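Local coordinates for protein of Unknown Function (DUF1696) with Pleckstrin-homology Domains (PDB 3DCX) that is of unknown function but has a bacterial pleckstrin-homology fold, which in eukaryotic relatives often binds phosphoinositides or proteins, at residues D10-E15 and M36-N41. Sequence-based numbering, arbitrary orientation.
Sequences DELAQE and MFVFTN
L12, on one turn of helix 9-16, meets M36 and V38 of strand 35-40 with its two methyl branches, and everything that passes between the two segments is apolar; no hydrogen bond crosses. The L12 CD2 methyl points at V38 tip to tip. With CG1 anti to the backbone N (chi1 180°) and CG2 beside that nitrogen, V38 offers both methyls to L12 CD2, CG2 the nearer at 3.9 Å and CG1 slightly farther at 4.1 Å. The other branch, L12 CD1, lies 3.9 Å from the SE of M36, a selenomethionine. Here the two side chains run past each other in opposite directions, and SE rather than the terminal CE is the atom of M36 that touches the leucine.

M36 and V38 stand two residues apart on the strand, hence on the same face of the sheet, and F37 and F39 alternate with them. The contact is small, 109 Å² in all, and the backbones stay well apart, with L12 CA 9.4 Å from V38 CA.

L12 also touches V7 and, on strand 26-32, L26 and A29; V38 shares L26. This is structural packing in a PH domain, with its two antiparallel sheets and C-terminal helix: the short helix 9-16 lies on the outer face of the first sheet, where strand 35-40 runs between strands 26-32 and 43-50, while the C-terminal helix 105-116 covers F39 from the opposite face.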
loop_
_atom_site.group_PDB
_atom_site.type_symbol
_atom_site.label_atom_id
_atom_site.label_comp_id
_atom_site.label_asym_id
_atom_site.label_seq_id
_atom_site.Cartn_x
_atom_site.Cartn_y
_atom_site.Cartn_z
ATOM N N ASP A 10 -3.596 14.057 -31.037
ATOM C CA ASP A 10 -4.865 14.738 -31.247
ATOM C C ASP A 10 -5.967 13.749 -31.589
ATOM O O ASP A 10 -7.040 13.798 -31.012
ATOM C CB ASP A 10 -4.750 15.783 -32.354
ATOM C CG ASP A 10 -3.762 16.865 -32.024
ATOM O OD1 ASP A 10 -3.916 17.501 -30.962
ATOM O OD2 ASP A 10 -2.826 17.067 -32.824
ATOM N N GLU A 11 -5.690 12.846 -32.517
ATOM C CA GLU A 11 -6.646 11.812 -32.865
ATOM C C GLU A 11 -6.843 10.863 -31.704
ATOM O O GLU A 11 -7.983 10.501 -31.407
ATOM C CB GLU A 11 -6.189 11.045 -34.108
ATOM C CG GLU A 11 -6.198 11.902 -35.391
ATOM C CD GLU A 11 -5.439 11.268 -36.569
ATOM O OE1 GLU A 11 -4.915 10.146 -36.438
ATOM O OE2 GLU A 11 -5.363 11.905 -37.647
ATOM N N LEU A 12 -5.754 10.491 -31.020
ATOM C CA LEU A 12 -5.841 9.510 -29.905
ATOM C C LEU A 12 -6.708 10.051 -28.792
ATOM O O LEU A 12 -7.530 9.330 -28.221
ATOM C CB LEU A 12 -4.451 9.127 -29.368
ATOM C CG LEU A 12 -4.351 7.976 -28.370
ATOM C CD1 LEU A 12 -5.092 6.731 -28.885
ATOM C CD2 LEU A 12 -2.892 7.655 -28.016
ATOM N N ALA A 13 -6.541 11.336 -28.520
ATOM C CA ALA A 13 -7.301 12.031 -27.479
ATOM C C ALA A 13 -8.799 12.043 -27.779
ATOM O O ALA A 13 -9.626 11.942 -26.876
ATOM C CB ALA A 13 -6.779 13.465 -27.334
ATOM N N GLN A 14 -9.149 12.185 -29.050
ATOM C CA GLN A 14 -10.548 12.139 -29.483
ATOM C C GLN A 14 -11.089 10.725 -29.326
ATOM O O GLN A 14 -12.220 10.530 -28.887
ATOM C CB GLN A 14 -10.662 12.628 -30.945
ATOM C CG GLN A 14 -12.035 12.472 -31.565
ATOM N N GLU A 15 -10.275 9.726 -29.639
ATOM C CA GLU A 15 -10.743 8.336 -29.587
ATOM C C GLU A 15 -10.792 7.764 -28.169
ATOM O O GLU A 15 -11.669 6.924 -27.856
ATOM C CB GLU A 15 -9.880 7.489 -30.491
ATOM C CG GLU A 15 -10.022 7.904 -31.949
ATOM C CD GLU A 15 -9.185 7.105 -32.886
ATOM O OE1 GLU A 15 -8.934 5.906 -32.583
ATOM O OE2 GLU A 15 -8.803 7.664 -33.951
HETATM N N MSE A 36 -0.683 -0.671 -28.183
HETATM C CA MSE A 36 -0.310 0.688 -27.867
HETATM C C MSE A 36 0.098 0.846 -26.423
HETATM O O MSE A 36 -0.429 0.186 -25.522
HETATM C CB MSE A 36 -1.462 1.630 -28.144
HETATM C CG MSE A 36 -1.327 2.396 -29.392
HETATM SE SE MSE A 36 -2.718 3.723 -29.456
HETATM C CE MSE A 36 -3.238 3.317 -31.178
ATOM N N PHE A 37 1.071 1.725 -26.229
ATOM C CA PHE A 37 1.562 2.103 -24.926
ATOM C C PHE A 37 1.354 3.620 -24.802
ATOM O O PHE A 37 1.986 4.407 -25.521
ATOM C CB PHE A 37 3.031 1.734 -24.868
ATOM C CG PHE A 37 3.567 1.592 -23.494
ATOM C CD1 PHE A 37 3.908 2.689 -22.757
ATOM C CD2 PHE A 37 3.726 0.345 -22.930
ATOM C CE1 PHE A 37 4.423 2.554 -21.468
ATOM C CE2 PHE A 37 4.238 0.208 -21.640
ATOM C CZ PHE A 37 4.599 1.326 -20.925
ATOM N N VAL A 38 0.434 4.029 -23.929
ATOM C CA VAL A 38 0.028 5.429 -23.870
ATOM C C VAL A 38 0.451 6.021 -22.535
ATOM O O VAL A 38 0.209 5.418 -21.490
ATOM C CB VAL A 38 -1.476 5.558 -24.098
ATOM C CG1 VAL A 38 -1.933 7.039 -24.032
ATOM C CG2 VAL A 38 -1.825 4.929 -25.437
ATOM N N PHE A 39 1.150 7.145 -22.590
ATOM C CA PHE A 39 1.488 7.908 -21.386
ATOM C C PHE A 39 0.549 9.070 -21.275
ATOM O O PHE A 39 0.544 9.948 -22.138
ATOM C CB PHE A 39 2.906 8.469 -21.436
ATOM C CG PHE A 39 3.964 7.436 -21.503
ATOM C CD1 PHE A 39 4.238 6.776 -22.709
ATOM C CD2 PHE A 39 4.720 7.133 -20.380
ATOM C CE1 PHE A 39 5.237 5.807 -22.774
ATOM C CE2 PHE A 39 5.724 6.165 -20.430
ATOM C CZ PHE A 39 5.985 5.508 -21.618
ATOM N N THR A 40 -0.251 9.089 -20.218
ATOM C CA THR A 40 -1.023 10.273 -19.898
ATOM C C THR A 40 -0.320 11.039 -18.764
ATOM O O THR A 40 0.777 10.677 -18.339
ATOM C CB THR A 40 -2.461 9.923 -19.567
ATOM O OG1 THR A 40 -2.601 9.667 -18.150
ATOM C CG2 THR A 40 -2.935 8.743 -20.430
ATOM N N ASN A 41 -0.915 12.125 -18.297
ATOM C CA ASN A 41 -0.377 12.770 -17.097
ATOM C C ASN A 41 -0.760 12.076 -15.762
ATOM O O ASN A 41 -0.328 12.511 -14.705
ATOM C CB ASN A 41 -0.708 14.266 -17.058
ATOM C CG ASN A 41 -2.166 14.552 -17.006
ATOM O OD1 ASN A 41 -3.013 13.708 -17.311
ATOM N ND2 ASN A 41 -2.484 15.769 -16.627
#